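Local coordinates for putative glutathione S-transferase (Sinorhizobium meliloti, PDB 4MDC), which probably catalyses the conjugation of glutathione to electrophilic substrates, as a homodimeric glutathione S-transferase, at residues B[31-45]-B[191-205]. Residues are numbered along the deposited sequence; the frame is centred on the assembly and turned at random.
Sequences MSPASRFVRLILSEY and YGDLAAAAAISVLDY
F37 reaches from helix 33-44 into a hole on helix 191-205 formed by Y191, L194, A195 and A198. Its CG lies anti to the backbone N (chi1 166°), which turns the ring into this hole; CD1 lies 3.5 Å from A195 N, and the ring edge is turned to the face of Y191 in a T-shaped pair with centroids 5.7 Å apart. I41 CD1 rests on one face of the F37 ring and touches Y191 CE1 at 3.6 Å. In return, L194 fits as a knob among F37, L40, I41 and E44, and A198 among P33, R36, F37 and L40, where its methyl packs against the backbone (A198 CB to P33 O 3.4 Å).

R36 runs extended from CG to NE past V202, and its NH1 donates in the guanidinium plane to S201 OG (2.8 Å, 155° at the hydrogen). That hydroxyl gives its own proton to A198 O. A leucine in place of R36 would probably leave S201 OG without its donor and remove one of the two arginines that bind E236. M31, a selenomethionine bent at chi2 and chi3, sets CE over one face of Y205 (CH-pi, 4.1 Å to the ring centroid) and SE obliquely, 4.6 Å from that centroid, in a Met-aromatic contact.

The axes of helices 33-44 and 191-205 approach to 8.0 Å, with 130° between their N-to-C directions; the contact joins the thioredoxin-like N-terminal domain to the all-helical C-terminal domain. Strand 25-28 packs on V38 and R39, helix 111-145 on P33, F37 and Y191, and helix 215-225 on A196, A197 and S201.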
HETATM    1  N   MSE B  31      13.967   9.495  -7.913  1.00 18.05           N
HETATM    2  CA  MSE B  31      12.880  10.370  -7.522  1.00 18.27           C
HETATM    3  C   MSE B  31      11.685   9.564  -7.002  1.00 17.35           C
HETATM    4  O   MSE B  31      10.584  10.092  -6.881  1.00 16.83           O
HETATM    5  CB  MSE B  31      12.452  11.344  -8.593  1.00 19.72           C
HETATM    6  CG  MSE B  31      13.643  12.283  -8.933  1.00 21.34           C
HETATM    7 SE   MSE B  31      13.839  13.681  -7.551  1.00 26.37          SE
HETATM    8  CE  MSE B  31      15.307  12.967  -6.422  1.00 22.54           C
ATOM      9  N   SER B  32      11.944   8.297  -6.716  1.00 16.86           N
ATOM     10  CA  SER B  32      10.989   7.398  -6.060  1.00 16.35           C
ATOM     11  C   SER B  32      11.254   7.292  -4.539  1.00 16.15           C
ATOM     12  O   SER B  32      12.279   6.697  -4.130  1.00 16.19           O
ATOM     13  CB  SER B  32      11.050   6.029  -6.716  1.00 16.33           C
ATOM     14  OG  SER B  32      10.523   4.955  -5.913  1.00 15.61           O
ATOM     15  N   PRO B  33      10.335   7.806  -3.692  1.00 15.45           N
ATOM     16  CA  PRO B  33      10.557   7.673  -2.261  1.00 15.25           C
ATOM     17  C   PRO B  33      10.641   6.193  -1.779  1.00 14.71           C
ATOM     18  O   PRO B  33      11.494   5.866  -0.951  1.00 14.44           O
ATOM     19  CB  PRO B  33       9.331   8.357  -1.667  1.00 16.36           C
ATOM     20  CG  PRO B  33       9.090   9.462  -2.651  1.00 16.22           C
ATOM     21  CD  PRO B  33       9.228   8.743  -3.968  1.00 15.94           C
ATOM     22  N   ALA B  34       9.842   5.338  -2.352  1.00 14.13           N
ATOM     23  CA  ALA B  34       9.846   3.927  -1.982  1.00 14.69           C
ATOM     24  C   ALA B  34      11.237   3.304  -2.298  1.00 14.47           C
ATOM     25  O   ALA B  34      11.745   2.491  -1.538  1.00 14.65           O
ATOM     26  CB  ALA B  34       8.704   3.160  -2.670  1.00 14.59           C
ATOM     27  N   SER B  35      11.850   3.708  -3.416  1.00 14.33           N
ATOM     28  CA  SER B  35      13.134   3.249  -3.786  1.00 14.05           C
ATOM     29  C   SER B  35      14.196   3.720  -2.794  1.00 14.10           C
ATOM     30  O   SER B  35      15.085   2.966  -2.422  1.00 14.08           O
ATOM     31  CB  SER B  35      13.526   3.766  -5.213  1.00 13.84           C
ATOM     32  OG  SER B  35      12.718   3.243  -6.278  1.00 14.24           O
ATOM     33  N   ARG B  36      14.170   5.008  -2.448  1.00 13.52           N
ATOM     34  CA  ARG B  36      15.109   5.548  -1.504  1.00 13.33           C
ATOM     35  C   ARG B  36      14.977   4.914  -0.136  1.00 13.40           C
ATOM     36  O   ARG B  36      15.973   4.705   0.533  1.00 13.25           O
ATOM     37  CB  ARG B  36      14.983   7.079  -1.425  1.00 13.52           C
ATOM     38  CG  ARG B  36      15.495   7.781  -2.668  1.00 13.36           C
ATOM     39  CD  ARG B  36      15.516   9.260  -2.476  1.00 13.67           C
ATOM     40  NE  ARG B  36      16.324   9.880  -3.551  1.00 14.45           N
ATOM     41  CZ  ARG B  36      16.965  11.010  -3.428  1.00 15.72           C
ATOM     42  NH1 ARG B  36      16.917  11.751  -2.342  1.00 16.20           N
ATOM     43  NH2 ARG B  36      17.734  11.420  -4.459  1.00 16.39           N
ATOM     44  N   PHE B  37      13.758   4.598   0.237  1.00 13.45           N
ATOM     45  CA  PHE B  37      13.500   3.951   1.511  1.00 14.08           C
ATOM     46  C   PHE B  37      14.214   2.588   1.575  1.00 13.86           C
ATOM     47  O   PHE B  37      14.875   2.289   2.581  1.00 15.01           O
ATOM     48  CB  PHE B  37      11.998   3.780   1.648  1.00 13.89           C
ATOM     49  CG  PHE B  37      11.543   2.839   2.732  1.00 14.84           C
ATOM     50  CD1 PHE B  37      11.689   3.150   4.094  1.00 15.03           C
ATOM     51  CD2 PHE B  37      10.944   1.667   2.398  1.00 15.29           C
ATOM     52  CE1 PHE B  37      11.201   2.294   5.078  1.00 15.85           C
ATOM     53  CE2 PHE B  37      10.440   0.815   3.388  1.00 15.57           C
ATOM     54  CZ  PHE B  37      10.576   1.123   4.738  1.00 15.87           C
ATOM     55  N   VAL B  38      14.053   1.794   0.538  1.00 13.07           N
ATOM     56  CA  VAL B  38      14.747   0.516   0.453  1.00 13.42           C
ATOM     57  C   VAL B  38      16.254   0.647   0.435  1.00 13.73           C
ATOM     58  O   VAL B  38      16.959  -0.052   1.126  1.00 13.57           O
ATOM     59  CB  VAL B  38      14.233  -0.300  -0.737  1.00 13.50           C
ATOM     60  CG1 VAL B  38      15.054  -1.562  -0.919  1.00 13.85           C
ATOM     61  CG2 VAL B  38      12.787  -0.698  -0.447  1.00 13.64           C
ATOM     62  N   ARG B  39      16.761   1.609  -0.324  1.00 13.97           N
ATOM     63  CA  ARG B  39      18.175   1.856  -0.300  1.00 14.58           C
ATOM     64  C   ARG B  39      18.707   2.152   1.099  1.00 15.06           C
ATOM     65  O   ARG B  39      19.816   1.722   1.460  1.00 15.25           O
ATOM     66  CB  ARG B  39      18.550   2.985  -1.266  1.00 15.05           C
ATOM     67  CG  ARG B  39      18.484   2.559  -2.719  1.00 15.81           C
ATOM     68  CD  ARG B  39      18.484   3.769  -3.638  1.00 15.91           C
ATOM     69  NE  ARG B  39      19.765   4.452  -3.650  1.00 17.76           N
ATOM     70  CZ  ARG B  39      19.978   5.602  -4.286  1.00 18.98           C
ATOM     71  NH1 ARG B  39      18.966   6.250  -4.879  1.00 19.61           N
ATOM     72  NH2 ARG B  39      21.204   6.143  -4.271  1.00 18.82           N
ATOM     73  N   LEU B  40      17.971   2.963   1.854  1.00 14.77           N
ATOM     74  CA  LEU B  40      18.366   3.310   3.183  1.00 15.09           C
ATOM     75  C   LEU B  40      18.422   2.107   4.088  1.00 15.46           C
ATOM     76  O   LEU B  40      19.381   1.978   4.891  1.00 16.09           O
ATOM     77  CB  LEU B  40      17.457   4.389   3.781  1.00 15.11           C
ATOM     78  CG  LEU B  40      17.550   5.798   3.193  1.00 15.14           C
ATOM     79  CD1 LEU B  40      16.412   6.672   3.721  1.00 14.56           C
ATOM     80  CD2 LEU B  40      18.894   6.426   3.513  1.00 15.55           C
ATOM     81  N   ILE B  41      17.433   1.235   3.981  1.00 15.29           N
ATOM     82  CA  ILE B  41      17.483  -0.001   4.747  1.00 15.96           C
ATOM     83  C   ILE B  41      18.713  -0.858   4.419  1.00 16.25           C
ATOM     84  O   ILE B  41      19.447  -1.297   5.327  1.00 16.79           O
ATOM     85  CB  ILE B  41      16.222  -0.873   4.566  1.00 15.82           C
ATOM     86  CG1 ILE B  41      14.972  -0.084   4.966  1.00 15.96           C
ATOM     87  CG2 ILE B  41      16.400  -2.128   5.373  1.00 16.34           C
ATOM     88  CD1 ILE B  41      13.717  -0.751   4.454  1.00 16.09           C
ATOM     89  N   LEU B  42      18.954  -1.026   3.127  1.00 16.48           N
ATOM     90  CA  LEU B  42      20.099  -1.806   2.648  1.00 16.62           C
ATOM     91  C   LEU B  42      21.418  -1.205   3.161  1.00 17.38           C
ATOM     92  O   LEU B  42      22.246  -1.963   3.672  1.00 17.93           O
ATOM     93  CB  LEU B  42      20.063  -1.946   1.143  1.00 16.28           C
ATOM     94  CG  LEU B  42      18.935  -2.765   0.521  1.00 16.17           C
ATOM     95  CD1 LEU B  42      18.788  -2.504  -0.974  1.00 17.02           C
ATOM     96  CD2 LEU B  42      19.191  -4.246   0.769  1.00 16.74           C
ATOM     97  N   SER B  43      21.593   0.122   3.090  1.00 17.07           N
ATOM     98  CA  SER B  43      22.784   0.771   3.655  1.00 17.56           C
ATOM     99  C   SER B  43      22.931   0.650   5.172  1.00 18.14           C
ATOM    100  O   SER B  43      24.018   0.357   5.664  1.00 18.84           O
ATOM    101  CB  SER B  43      22.880   2.267   3.284  1.00 18.44           C
ATOM    102  OG  SER B  43      22.892   2.364   1.916  1.00 18.42           O
ATOM    103  N   GLU B  44      21.843   0.857   5.908  1.00 17.60           N
ATOM    104  CA  GLU B  44      21.849   0.754   7.370  1.00 18.73           C
ATOM    105  C   GLU B  44      22.288  -0.643   7.797  1.00 18.83           C
ATOM    106  O   GLU B  44      22.976  -0.802   8.789  1.00 19.78           O
ATOM    107  CB  GLU B  44      20.434   1.060   7.965  1.00 18.79           C
ATOM    108  CG  GLU B  44      20.018   2.533   7.945  1.00 19.04           C
ATOM    109  CD  GLU B  44      20.728   3.422   8.970  1.00 20.58           C
ATOM    110  OE1 GLU B  44      21.043   2.930  10.067  1.00 21.47           O
ATOM    111  OE2 GLU B  44      20.977   4.652   8.696  1.00 20.20           O
ATOM    112  N   TYR B  45      21.899  -1.646   7.015  1.00 18.55           N
ATOM    113  CA  TYR B  45      22.209  -3.059   7.325  1.00 19.45           C
ATOM    114  C   TYR B  45      23.492  -3.564   6.617  1.00 19.90           C
ATOM    115  O   TYR B  45      23.817  -4.725   6.698  1.00 20.87           O
ATOM    116  CB  TYR B  45      20.998  -3.961   6.993  1.00 19.31           C
ATOM    117  CG  TYR B  45      19.826  -3.866   7.926  1.00 20.00           C
ATOM    118  CD1 TYR B  45      19.921  -3.234   9.150  1.00 20.82           C
ATOM    119  CD2 TYR B  45      18.599  -4.464   7.592  1.00 19.57           C
ATOM    120  CE1 TYR B  45      18.831  -3.158   9.997  1.00 21.33           C
ATOM    121  CE2 TYR B  45      17.520  -4.408   8.436  1.00 19.98           C
ATOM    122  CZ  TYR B  45      17.627  -3.748   9.631  1.00 20.74           C
ATOM    123  OH  TYR B  45      16.598  -3.736  10.552  1.00 21.76           O
ATOM    124  N   TYR B 191      11.992   2.026  10.505  1.00 15.93           N
ATOM    125  CA  TYR B 191      11.517   2.242   9.136  1.00 15.15           C
ATOM    126  C   TYR B 191      10.680   3.513   8.971  1.00 14.45           C
ATOM    127  O   TYR B 191      10.620   4.078   7.874  1.00 14.91           O
ATOM    128  CB  TYR B 191      10.664   1.018   8.709  1.00 15.00           C
ATOM    129  CG  TYR B 191      11.375  -0.269   8.361  1.00 15.41           C
ATOM    130  CD1 TYR B 191      12.726  -0.372   8.211  1.00 14.70           C
ATOM    131  CD2 TYR B 191      10.630  -1.476   8.265  1.00 15.66           C
ATOM    132  CE1 TYR B 191      13.322  -1.579   7.913  1.00 15.42           C
ATOM    133  CE2 TYR B 191      11.213  -2.678   7.953  1.00 16.29           C
ATOM    134  CZ  TYR B 191      12.610  -2.720   7.745  1.00 16.23           C
ATOM    135  OH  TYR B 191      13.219  -3.933   7.438  1.00 17.68           O
ATOM    136  N   GLY B 192       9.869   3.871   9.980  1.00 15.11           N
ATOM    137  CA  GLY B 192       9.050   5.089   9.917  1.00 15.00           C
ATOM    138  C   GLY B 192       9.878   6.340   9.594  1.00 14.01           C
ATOM    139  O   GLY B 192       9.504   7.152   8.749  1.00 14.61           O
ATOM    140  N   ASP B 193      10.979   6.516  10.308  1.00 14.29           N
ATOM    141  CA  ASP B 193      11.946   7.634  10.067  1.00 14.33           C
ATOM    142  C   ASP B 193      12.537   7.554   8.672  1.00 13.95           C
ATOM    143  O   ASP B 193      12.635   8.572   7.920  1.00 13.93           O
ATOM    144  CB  ASP B 193      13.074   7.615  11.100  1.00 14.77           C
ATOM    145  CG  ASP B 193      12.588   7.737  12.500  1.00 16.21           C
ATOM    146  OD1 ASP B 193      12.314   8.867  12.965  1.00 16.28           O
ATOM    147  OD2 ASP B 193      12.436   6.636  13.131  1.00 15.55           O
ATOM    148  N   LEU B 194      12.937   6.354   8.252  1.00 13.75           N
ATOM    149  CA  LEU B 194      13.542   6.162   6.935  1.00 12.56           C
ATOM    150  C   LEU B 194      12.565   6.458   5.829  1.00 12.91           C
ATOM    151  O   LEU B 194      12.884   7.046   4.780  1.00 11.26           O
ATOM    152  CB  LEU B 194      14.180   4.796   6.749  1.00 12.80           C
ATOM    153  CG  LEU B 194      15.230   4.365   7.753  1.00 13.53           C
ATOM    154  CD1 LEU B 194      15.835   3.036   7.376  1.00 14.53           C
ATOM    155  CD2 LEU B 194      16.303   5.404   7.928  1.00 14.02           C
ATOM    156  N   ALA B 195      11.330   6.038   5.966  1.00 12.39           N
ATOM    157  CA  ALA B 195      10.317   6.316   4.939  1.00 12.63           C
ATOM    158  C   ALA B 195      10.011   7.812   4.797  1.00 12.42           C
ATOM    159  O   ALA B 195       9.897   8.308   3.675  1.00 13.01           O
ATOM    160  CB  ALA B 195       9.031   5.584   5.313  1.00 13.06           C
ATOM    161  N   ALA B 196       9.872   8.495   5.925  1.00 12.93           N
ATOM    162  CA  ALA B 196       9.616   9.926   5.893  1.00 13.04           C
ATOM    163  C   ALA B 196      10.805  10.638   5.251  1.00 13.20           C
ATOM    164  O   ALA B 196      10.647  11.476   4.400  1.00 12.78           O
ATOM    165  CB  ALA B 196       9.392  10.461   7.295  1.00 14.29           C
ATOM    166  N   ALA B 197      11.985  10.250   5.668  1.00 13.06           N
ATOM    167  CA  ALA B 197      13.185  10.928   5.183  1.00 14.11           C
ATOM    168  C   ALA B 197      13.338  10.721   3.701  1.00 14.16           C
ATOM    169  O   ALA B 197      13.815  11.585   2.983  1.00 13.95           O
ATOM    170  CB  ALA B 197      14.405  10.451   5.920  1.00 15.89           C
ATOM    171  N   ALA B 198      13.001   9.526   3.261  1.00 13.62           N
ATOM    172  CA  ALA B 198      13.076   9.246   1.844  1.00 14.19           C
ATOM    173  C   ALA B 198      12.138  10.145   1.021  1.00 15.03           C
ATOM    174  O   ALA B 198      12.533  10.696   0.044  1.00 14.74           O
ATOM    175  CB  ALA B 198      12.767   7.797   1.587  1.00 13.73           C
ATOM    176  N   ALA B 199      10.896  10.286   1.475  1.00 15.15           N
ATOM    177  CA  ALA B 199       9.883  11.119   0.821  1.00 15.36           C
ATOM    178  C   ALA B 199      10.283  12.604   0.883  1.00 15.45           C
ATOM    179  O   ALA B 199      10.311  13.274  -0.164  1.00 14.42           O
ATOM    180  CB  ALA B 199       8.527  10.929   1.449  1.00 16.67           C
ATOM    181  N   ILE B 200      10.738  13.040   2.065  1.00 14.42           N
ATOM    182  CA  ILE B 200      11.182  14.426   2.188  1.00 15.81           C
ATOM    183  C   ILE B 200      12.385  14.720   1.293  1.00 14.71           C
ATOM    184  O   ILE B 200      12.454  15.833   0.735  1.00 14.08           O
ATOM    185  CB  ILE B 200      11.596  14.752   3.651  1.00 17.55           C
ATOM    186  CG1 ILE B 200      10.360  14.810   4.524  1.00 19.83           C
ATOM    187  CG2 ILE B 200      12.403  16.021   3.764  1.00 18.76           C
ATOM    188  CD1 ILE B 200       9.257  15.647   4.077  1.00 21.26           C
ATOM    189  N   SER B 201      13.305  13.774   1.164  1.00 14.40           N
ATOM    190  CA  SER B 201      14.530  14.013   0.377  1.00 14.93           C
ATOM    191  C   SER B 201      14.220  14.255  -1.082  1.00 15.13           C
ATOM    192  O   SER B 201      14.910  15.070  -1.782  1.00 14.19           O
ATOM    193  CB  SER B 201      15.552  12.882   0.540  1.00 15.11           C
ATOM    194  OG  SER B 201      15.184  11.702  -0.158  1.00 16.79           O
ATOM    195  N   VAL B 202      13.170  13.613  -1.595  1.00 14.75           N
ATOM    196  CA  VAL B 202      12.755  13.818  -3.006  1.00 15.97           C
ATOM    197  C   VAL B 202      12.186  15.244  -3.193  1.00 15.92           C
ATOM    198  O   VAL B 202      12.541  15.970  -4.151  1.00 16.40           O
ATOM    199  CB  VAL B 202      11.752  12.741  -3.434  1.00 16.51           C
ATOM    200  CG1 VAL B 202      11.093  13.032  -4.762  1.00 17.25           C
ATOM    201  CG2 VAL B 202      12.435  11.367  -3.487  1.00 16.31           C
ATOM    202  N   LEU B 203      11.244  15.596  -2.312  1.00 16.08           N
ATOM    203  CA  LEU B 203      10.653  16.907  -2.338  1.00 17.29           C
ATOM    204  C   LEU B 203      11.723  17.982  -2.147  1.00 17.31           C
ATOM    205  O   LEU B 203      11.647  19.034  -2.789  1.00 17.45           O
ATOM    206  CB  LEU B 203       9.537  17.031  -1.316  1.00 19.06           C
ATOM    207  CG  LEU B 203       8.370  16.097  -1.682  1.00 20.36           C
ATOM    208  CD1 LEU B 203       7.358  16.024  -0.538  1.00 21.45           C
ATOM    209  CD2 LEU B 203       7.686  16.547  -2.938  1.00 21.51           C
ATOM    210  N   ASP B 204      12.686  17.722  -1.249  1.00 16.29           N
ATOM    211  CA  ASP B 204      13.721  18.716  -0.958  1.00 16.82           C
ATOM    212  C   ASP B 204      14.649  18.868  -2.118  1.00 16.94           C
ATOM    213  O   ASP B 204      15.036  20.022  -2.442  1.00 17.93           O
ATOM    214  CB  ASP B 204      14.479  18.346   0.313  1.00 16.96           C
ATOM    215  CG  ASP B 204      15.277  19.538   0.895  1.00 16.92           C
ATOM    216  OD1 ASP B 204      14.730  20.658   0.988  1.00 15.35           O
ATOM    217  OD2 ASP B 204      16.460  19.279   1.206  1.00 18.98           O
ATOM    218  N   TYR B 205      14.991  17.788  -2.812  1.00 17.39           N
ATOM    219  CA  TYR B 205      15.800  17.876  -4.062  1.00 17.58           C
ATOM    220  C   TYR B 205      15.151  18.880  -5.019  1.00 19.28           C
ATOM    221  O   TYR B 205      15.818  19.735  -5.666  1.00 17.79           O
ATOM    222  CB  TYR B 205      15.814  16.528  -4.755  1.00 18.11           C
ATOM    223  CG  TYR B 205      16.730  16.450  -5.951  1.00 18.38           C
ATOM    224  CD1 TYR B 205      16.367  16.979  -7.183  1.00 19.21           C
ATOM    225  CD2 TYR B 205      17.972  15.804  -5.844  1.00 19.52           C
ATOM    226  CE1 TYR B 205      17.235  16.854  -8.287  1.00 19.88           C
ATOM    227  CE2 TYR B 205      18.849  15.710  -6.919  1.00 19.97           C
ATOM    228  CZ  TYR B 205      18.477  16.265  -8.126  1.00 20.36           C
ATOM    229  OH  TYR B 205      19.326  16.146  -9.196  1.00 22.23           O
TER
HETATM  230  O   HOH W   1      14.277  -4.745  10.026  1.00 19.53           O